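Local coordinates for myosin-17 (Arabidopsis thaliana, PDB 7KFL), which probably moves cargo along actin as a plant class XI myosin motor, whose globular tail, the part crystallised here, is its cargo-binding domain, at residues K38-H42 and W43-E47; A152-F155 and K156-L159. All coordinates share one frame; numbering follows the deposited sequence.

Interaction 1: residues K38-H42 and W43-E47; sequences KCLLH and WRSFE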
ATOM      1  N   LYS A  38      -3.297   0.522 -29.408  1.00 61.50           N
ATOM      2  CA  LYS A  38      -3.308   0.971 -30.828  1.00 62.40           C
ATOM      3  C   LYS A  38      -3.571  -0.216 -31.762  1.00 61.90           C
ATOM      4  O   LYS A  38      -4.396  -0.058 -32.683  1.00 62.57           O
ATOM      5  CB  LYS A  38      -1.999   1.684 -31.169  1.00 63.51           C
ATOM      6  CG  LYS A  38      -1.881   3.074 -30.567  1.00 64.90           C
ATOM      7  CD  LYS A  38      -0.728   3.874 -31.110  1.00 66.44           C
ATOM      8  CE  LYS A  38      -0.791   5.324 -30.686  1.00 67.57           C
ATOM      9  NZ  LYS A  38       0.511   5.996 -30.890  1.00 69.09           N
ATOM     10  N   CYS A  39      -2.898  -1.350 -31.541  1.00 60.82           N
ATOM     11  CA  CYS A  39      -3.131  -2.625 -32.273  1.00 60.87           C
ATOM     12  C   CYS A  39      -4.618  -2.997 -32.208  1.00 61.21           C
ATOM     13  O   CYS A  39      -5.213  -3.249 -33.275  1.00 62.23           O
ATOM     14  CB  CYS A  39      -2.294  -3.763 -31.701  1.00 59.73           C
ATOM     15  SG  CYS A  39      -0.520  -3.568 -32.006  1.00 59.35           S
ATOM     16  N   LEU A  40      -5.189  -3.017 -31.000  1.00 60.91           N
ATOM     17  CA  LEU A  40      -6.607  -3.387 -30.749  1.00 61.59           C
ATOM     18  C   LEU A  40      -7.526  -2.380 -31.450  1.00 62.23           C
ATOM     19  O   LEU A  40      -8.594  -2.801 -31.946  1.00 62.35           O
ATOM     20  CB  LEU A  40      -6.870  -3.420 -29.238  1.00 61.54           C
ATOM     21  CG  LEU A  40      -6.066  -4.443 -28.431  1.00 61.41           C
ATOM     22  CD1 LEU A  40      -6.474  -4.403 -26.967  1.00 60.98           C
ATOM     23  CD2 LEU A  40      -6.224  -5.852 -28.987  1.00 61.68           C
ATOM     24  N   LEU A  41      -7.122  -1.107 -31.489  1.00 62.36           N
ATOM     25  CA  LEU A  41      -7.875  -0.009 -32.155  1.00 63.31           C
ATOM     26  C   LEU A  41      -7.750  -0.170 -33.677  1.00 64.05           C
ATOM     27  O   LEU A  41      -8.774  -0.013 -34.374  1.00 64.56           O
ATOM     28  CB  LEU A  41      -7.324   1.339 -31.677  1.00 63.63           C
ATOM     29  CG  LEU A  41      -8.314   2.504 -31.681  1.00 64.52           C
ATOM     30  CD1 LEU A  41      -9.440   2.274 -30.681  1.00 64.49           C
ATOM     31  CD2 LEU A  41      -7.601   3.813 -31.379  1.00 65.02           C
ATOM     32  N   HIS A  42      -6.544  -0.498 -34.157  1.00 64.26           N
ATOM     33  CA  HIS A  42      -6.216  -0.746 -35.588  1.00 64.69           C
ATOM     34  C   HIS A  42      -7.033  -1.938 -36.106  1.00 64.62           C
ATOM     35  O   HIS A  42      -7.732  -1.773 -37.127  1.00 65.08           O
ATOM     36  CB  HIS A  42      -4.702  -0.956 -35.753  1.00 65.09           C
ATOM     37  CG  HIS A  42      -4.253  -1.117 -37.168  1.00 65.82           C
ATOM     38  ND1 HIS A  42      -4.319  -0.085 -38.088  1.00 66.25           N
ATOM     39  CD2 HIS A  42      -3.717  -2.172 -37.821  1.00 65.54           C
ATOM     40  CE1 HIS A  42      -3.856  -0.504 -39.248  1.00 66.51           C
ATOM     41  NE2 HIS A  42      -3.478  -1.781 -39.110  1.00 66.15           N
ATOM     42  N   TRP A  43      -6.963  -3.078 -35.409  1.00 64.20           N
ATOM     43  CA  TRP A  43      -7.621  -4.358 -35.792  1.00 64.11           C
ATOM     44  C   TRP A  43      -9.128  -4.315 -35.500  1.00 64.43           C
ATOM     45  O   TRP A  43      -9.837  -5.221 -35.981  1.00 63.19           O
ATOM     46  CB  TRP A  43      -6.963  -5.542 -35.072  1.00 63.59           C
ATOM     47  CG  TRP A  43      -5.498  -5.701 -35.343  1.00 63.90           C
ATOM     48  CD1 TRP A  43      -4.829  -5.379 -36.488  1.00 64.32           C
ATOM     49  CD2 TRP A  43      -4.516  -6.258 -34.450  1.00 63.97           C
ATOM     50  NE1 TRP A  43      -3.499  -5.682 -36.364  1.00 64.50           N
ATOM     51  CE2 TRP A  43      -3.278  -6.224 -35.126  1.00 64.26           C
ATOM     52  CE3 TRP A  43      -4.559  -6.773 -33.149  1.00 63.70           C
ATOM     53  CZ2 TRP A  43      -2.099  -6.686 -34.542  1.00 64.53           C
ATOM     54  CZ3 TRP A  43      -3.395  -7.232 -32.572  1.00 63.71           C
ATOM     55  CH2 TRP A  43      -2.182  -7.189 -33.262  1.00 64.48           C
ATOM     56  N   ARG A  44      -9.590  -3.321 -34.733  1.00 66.04           N
ATOM     57  CA  ARG A  44     -10.998  -3.179 -34.268  1.00 66.96           C
ATOM     58  C   ARG A  44     -11.356  -4.392 -33.397  1.00 65.31           C
ATOM     59  O   ARG A  44     -12.473  -4.915 -33.540  1.00 65.74           O
ATOM     60  CB  ARG A  44     -11.945  -3.016 -35.464  1.00 69.26           C
ATOM     61  CG  ARG A  44     -11.602  -1.848 -36.377  1.00 71.90           C
ATOM     62  CD  ARG A  44     -12.407  -1.851 -37.663  1.00 74.33           C
ATOM     63  NE  ARG A  44     -13.844  -1.729 -37.435  1.00 76.54           N
ATOM     64  CZ  ARG A  44     -14.522  -0.583 -37.352  1.00 77.65           C
ATOM     65  NH1 ARG A  44     -13.905   0.583 -37.476  1.00 77.96           N
ATOM     66  NH2 ARG A  44     -15.828  -0.609 -37.141  1.00 77.59           N
ATOM     67  N   SER A  45     -10.436  -4.802 -32.515  1.00 64.18           N
ATOM     68  CA  SER A  45     -10.550  -5.993 -31.631  1.00 63.36           C
ATOM     69  C   SER A  45     -11.586  -5.749 -30.527  1.00 62.73           C
ATOM     70  O   SER A  45     -12.065  -6.738 -29.939  1.00 62.18           O
ATOM     71  CB  SER A  45      -9.215  -6.363 -31.040  1.00 63.00           C
ATOM     72  OG  SER A  45      -8.331  -6.836 -32.044  1.00 63.57           O
ATOM     73  N   PHE A  46     -11.911  -4.484 -30.248  1.00 62.29           N
ATOM     74  CA  PHE A  46     -12.955  -4.089 -29.268  1.00 62.46           C
ATOM     75  C   PHE A  46     -14.345  -4.392 -29.845  1.00 62.95           C
ATOM     76  O   PHE A  46     -15.297  -4.491 -29.052  1.00 63.99           O
ATOM     77  CB  PHE A  46     -12.817  -2.612 -28.883  1.00 62.29           C
ATOM     78  CG  PHE A  46     -11.532  -2.247 -28.181  1.00 61.91           C
ATOM     79  CD1 PHE A  46     -11.068  -2.986 -27.102  1.00 61.57           C
ATOM     80  CD2 PHE A  46     -10.791  -1.146 -28.585  1.00 61.81           C
ATOM     81  CE1 PHE A  46      -9.889  -2.642 -26.456  1.00 61.23           C
ATOM     82  CE2 PHE A  46      -9.613  -0.802 -27.938  1.00 61.41           C
ATOM     83  CZ  PHE A  46      -9.164  -1.550 -26.875  1.00 60.97           C
ATOM     84  N   GLU A  47     -14.454  -4.551 -31.171  1.00 63.54           N
ATOM     85  CA  GLU A  47     -15.745  -4.664 -31.903  1.00 64.09           C
ATOM     86  C   GLU A  47     -15.978  -6.087 -32.438  1.00 62.81           C
ATOM     87  O   GLU A  47     -17.073  -6.312 -32.991  1.00 63.72           O
ATOM     88  CB  GLU A  47     -15.782  -3.642 -33.042  1.00 65.72           C
ATOM     89  CG  GLU A  47     -16.003  -2.220 -32.563  1.00 67.44           C
ATOM     90  CD  GLU A  47     -15.730  -1.151 -33.607  1.00 69.37           C
ATOM     91  OE1 GLU A  47     -14.547  -0.969 -33.974  1.00 69.73           O
ATOM     92  OE2 GLU A  47     -16.702  -0.508 -34.057  1.00 70.61           O
TER

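Interaction 2: residues A152-F155 and K156-L159; sequences ALLF and KQQL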
ATOM      1  N   ALA A 152     -14.137  -7.888 -25.177  1.00 54.21           N
ATOM      2  CA  ALA A 152     -13.470  -6.627 -24.774  1.00 52.93           C
ATOM      3  C   ALA A 152     -13.894  -6.214 -23.359  1.00 52.17           C
ATOM      4  O   ALA A 152     -13.030  -5.715 -22.614  1.00 52.42           O
ATOM      5  CB  ALA A 152     -13.782  -5.543 -25.776  1.00 53.44           C
ATOM      6  N   LEU A 153     -15.172  -6.392 -23.008  1.00 52.14           N
ATOM      7  CA  LEU A 153     -15.724  -6.028 -21.672  1.00 51.85           C
ATOM      8  C   LEU A 153     -15.164  -6.984 -20.612  1.00 52.10           C
ATOM      9  O   LEU A 153     -14.897  -6.514 -19.484  1.00 52.10           O
ATOM     10  CB  LEU A 153     -17.254  -6.083 -21.708  1.00 51.98           C
ATOM     11  CG  LEU A 153     -17.933  -5.089 -22.649  1.00 52.50           C
ATOM     12  CD1 LEU A 153     -19.428  -5.355 -22.722  1.00 52.86           C
ATOM     13  CD2 LEU A 153     -17.668  -3.651 -22.224  1.00 52.50           C
ATOM     14  N   LEU A 154     -14.998  -8.264 -20.963  1.00 52.09           N
ATOM     15  CA  LEU A 154     -14.381  -9.297 -20.085  1.00 52.39           C
ATOM     16  C   LEU A 154     -12.913  -8.936 -19.841  1.00 52.82           C
ATOM     17  O   LEU A 154     -12.433  -9.152 -18.711  1.00 53.77           O
ATOM     18  CB  LEU A 154     -14.495 -10.676 -20.743  1.00 52.48           C
ATOM     19  CG  LEU A 154     -13.924 -11.839 -19.930  1.00 51.97           C
ATOM     20  CD1 LEU A 154     -14.722 -12.055 -18.654  1.00 51.93           C
ATOM     21  CD2 LEU A 154     -13.883 -13.118 -20.751  1.00 52.20           C
ATOM     22  N   PHE A 155     -12.233  -8.418 -20.870  1.00 52.92           N
ATOM     23  CA  PHE A 155     -10.791  -8.057 -20.838  1.00 52.50           C
ATOM     24  C   PHE A 155     -10.562  -6.911 -19.846  1.00 52.72           C
ATOM     25  O   PHE A 155      -9.610  -7.004 -19.046  1.00 53.45           O
ATOM     26  CB  PHE A 155     -10.286  -7.675 -22.229  1.00 52.23           C
ATOM     27  CG  PHE A 155      -8.864  -7.177 -22.247  1.00 52.34           C
ATOM     28  CD1 PHE A 155      -7.814  -8.021 -21.914  1.00 52.04           C
ATOM     29  CD2 PHE A 155      -8.572  -5.863 -22.584  1.00 52.05           C
ATOM     30  CE1 PHE A 155      -6.505  -7.561 -21.924  1.00 51.81           C
ATOM     31  CE2 PHE A 155      -7.264  -5.407 -22.595  1.00 51.39           C
ATOM     32  CZ  PHE A 155      -6.232  -6.255 -22.265  1.00 51.16           C
ATOM     33  N   LYS A 156     -11.390  -5.862 -19.904  1.00 52.61           N
ATOM     34  CA  LYS A 156     -11.327  -4.707 -18.967  1.00 52.32           C
ATOM     35  C   LYS A 156     -11.465  -5.228 -17.531  1.00 51.81           C
ATOM     36  O   LYS A 156     -10.689  -4.794 -16.665  1.00 51.82           O
ATOM     37  CB  LYS A 156     -12.411  -3.675 -19.297  1.00 52.60           C
ATOM     38  CG  LYS A 156     -12.546  -2.547 -18.282  1.00 53.30           C
ATOM     39  CD  LYS A 156     -13.188  -1.298 -18.841  1.00 54.35           C
ATOM     40  CE  LYS A 156     -13.843  -0.443 -17.776  1.00 55.41           C
ATOM     41  NZ  LYS A 156     -15.160  -0.992 -17.368  1.00 56.12           N
ATOM     42  N   GLN A 157     -12.413  -6.141 -17.308  1.00 52.42           N
ATOM     43  CA  GLN A 157     -12.688  -6.786 -15.998  1.00 52.29           C
ATOM     44  C   GLN A 157     -11.482  -7.641 -15.582  1.00 51.99           C
ATOM     45  O   GLN A 157     -11.067  -7.534 -14.412  1.00 52.77           O
ATOM     46  CB  GLN A 157     -13.977  -7.600 -16.103  1.00 53.24           C
ATOM     47  CG  GLN A 157     -14.233  -8.525 -14.923  1.00 54.53           C
ATOM     48  CD  GLN A 157     -15.552  -9.240 -15.082  1.00 55.90           C
ATOM     49  OE1 GLN A 157     -16.576  -8.624 -15.382  1.00 56.96           O
ATOM     50  NE2 GLN A 157     -15.536 -10.551 -14.892  1.00 56.07           N
ATOM     51  N   GLN A 158     -10.944  -8.455 -16.496  1.00 50.90           N
ATOM     52  CA  GLN A 158      -9.766  -9.330 -16.239  1.00 50.74           C
ATOM     53  C   GLN A 158      -8.522  -8.468 -15.982  1.00 50.29           C
ATOM     54  O   GLN A 158      -7.752  -8.806 -15.058  1.00 50.89           O
ATOM     55  CB  GLN A 158      -9.543 -10.301 -17.402  1.00 51.16           C
ATOM     56  CG  GLN A 158     -10.490 -11.494 -17.385  1.00 51.70           C
ATOM     57  CD  GLN A 158     -10.229 -12.474 -18.503  1.00 51.64           C
ATOM     58  OE1 GLN A 158      -9.290 -12.331 -19.281  1.00 52.43           O
ATOM     59  NE2 GLN A 158     -11.063 -13.495 -18.587  1.00 52.04           N
ATOM     60  N   LEU A 159      -8.326  -7.396 -16.756  1.00 49.15           N
ATOM     61  CA  LEU A 159      -7.152  -6.489 -16.617  1.00 48.44           C
ATOM     62  C   LEU A 159      -7.245  -5.721 -15.292  1.00 48.15           C
ATOM     63  O   LEU A 159      -6.191  -5.551 -14.640  1.00 49.11           O
ATOM     64  CB  LEU A 159      -7.081  -5.531 -17.811  1.00 48.10           C
ATOM     65  CG  LEU A 159      -5.837  -4.643 -17.867  1.00 47.52           C
ATOM     66  CD1 LEU A 159      -4.564  -5.475 -17.905  1.00 47.45           C
ATOM     67  CD2 LEU A 159      -5.891  -3.711 -19.068  1.00 47.72           C
TER

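Interaction 1: residues K38-H42 and W43-E47
Leu40 and Ser45 come together where helix 31-43 ends in a Schellman motif, the chain turning aside at Arg44 with positive phi. Ser45 N reaches back to Leu40 O at 2.8 Å, lying in the carbonyl plane, while the inner bond, Arg44 N to Leu41 O, is weak at 3.4 Å. The side chains of Leu40 and Ser45 also touch, Leu40 CD2 resting 3.7 Å from Ser45 CB.

The dense part of the contact is apolar. Leu40 CB sits over one face of the Phe46 ring, 3.8 Å from CZ, with CD1 bearing on the same end of the ring. Leu41 CD1 meets that ring at its rim instead of over a face. Phe54 of helix 53-65 also touches both Leu40 and Phe46, so the capped end is packed against the next helix.

On the helix flank, Trp43 has CG anti to its carbonyl carbon (chi1 -59°), which lays the indole back along the preceding turn. Cys39 CB stands over the six-membered ring, 3.8 Å from its centroid, a CH-pi contact; the sulfur lies farther off and oblique. With an alanine in place of Trp43, Cys39 CB would probably lose the aromatic face it rests on, and His42 would keep its stack with Phe131 but lack the indole beside it.

Toward solvent the packing thins out. The exposed His42 ring meets the indole obliquely, planes at 58°. Farther along, Arg44 and Glu47 pair by charge alone, with no N-H aimed at OE2. Back on the Trp43 flank, Cys39 O does double duty: it accepts Trp43 N at 2.8 Å and lies over a face of the same residue's indole, 3.2 Å from CG.

Interaction 2: residues A152-F155 and K156-L159
Phe155 and Leu159 run alongside each other in the same direction, one turn apart on the long helix 150-186 of the globular tail. Leu159 CD2 is 4.1 Å from Phe155 CZ and equally near CE2, approaching the ring obliquely. Phe155 has CG anti to the backbone N (chi1 175°), which swings the ring forward along the helix to meet that methyl.

A second i to i+4 pair occupies another flank, where Leu154 is exposed. The extended Gln158 chain slants across Leu154, bringing NE2 to 3.6 Å from both Leu154 CG and CD2; this is van der Waals contact between an amide and a branched apolar tip.

Both pairs are set in place by the helix backbone. Leu159 N bonds to Phe155 O and Gln158 N to Leu154 O, each donor tilted about 20° out of the carbonyl plane, whereas Gln157 N to Leu153 O is weak. Farther out, Leu84 and Leu85 touch Leu159, and Leu88, Ile57 and Ile58 touch Phe155: by this face helix 150-186 packs on helices 71-89 and 53-65. Close to the backbone, Gln158 CG passes 3.3 Å from Leu154 O.

Interactions 1 and 2 come in that order along the chain, their centres about 14 Å apart and on the same side of the molecule. They touch directly: Phe46 O, in the turn that follows helix 31-43, packs 3.8 Å from Ala152 CB near the start of helix 150-186. A backbone hydrogen bond between Phe46 and Lys149 ties the same two regions. Phe54 of helix 53-65 bridges them, meeting Leu40 and Phe46 of interaction 1 and Ala152 and Phe155 of interaction 2. The capped helix end and the long helix thus both pack on Phe54, with the centre of interaction 1 about 34 Å from the chain's centre and that of interaction 2 about 24 Å.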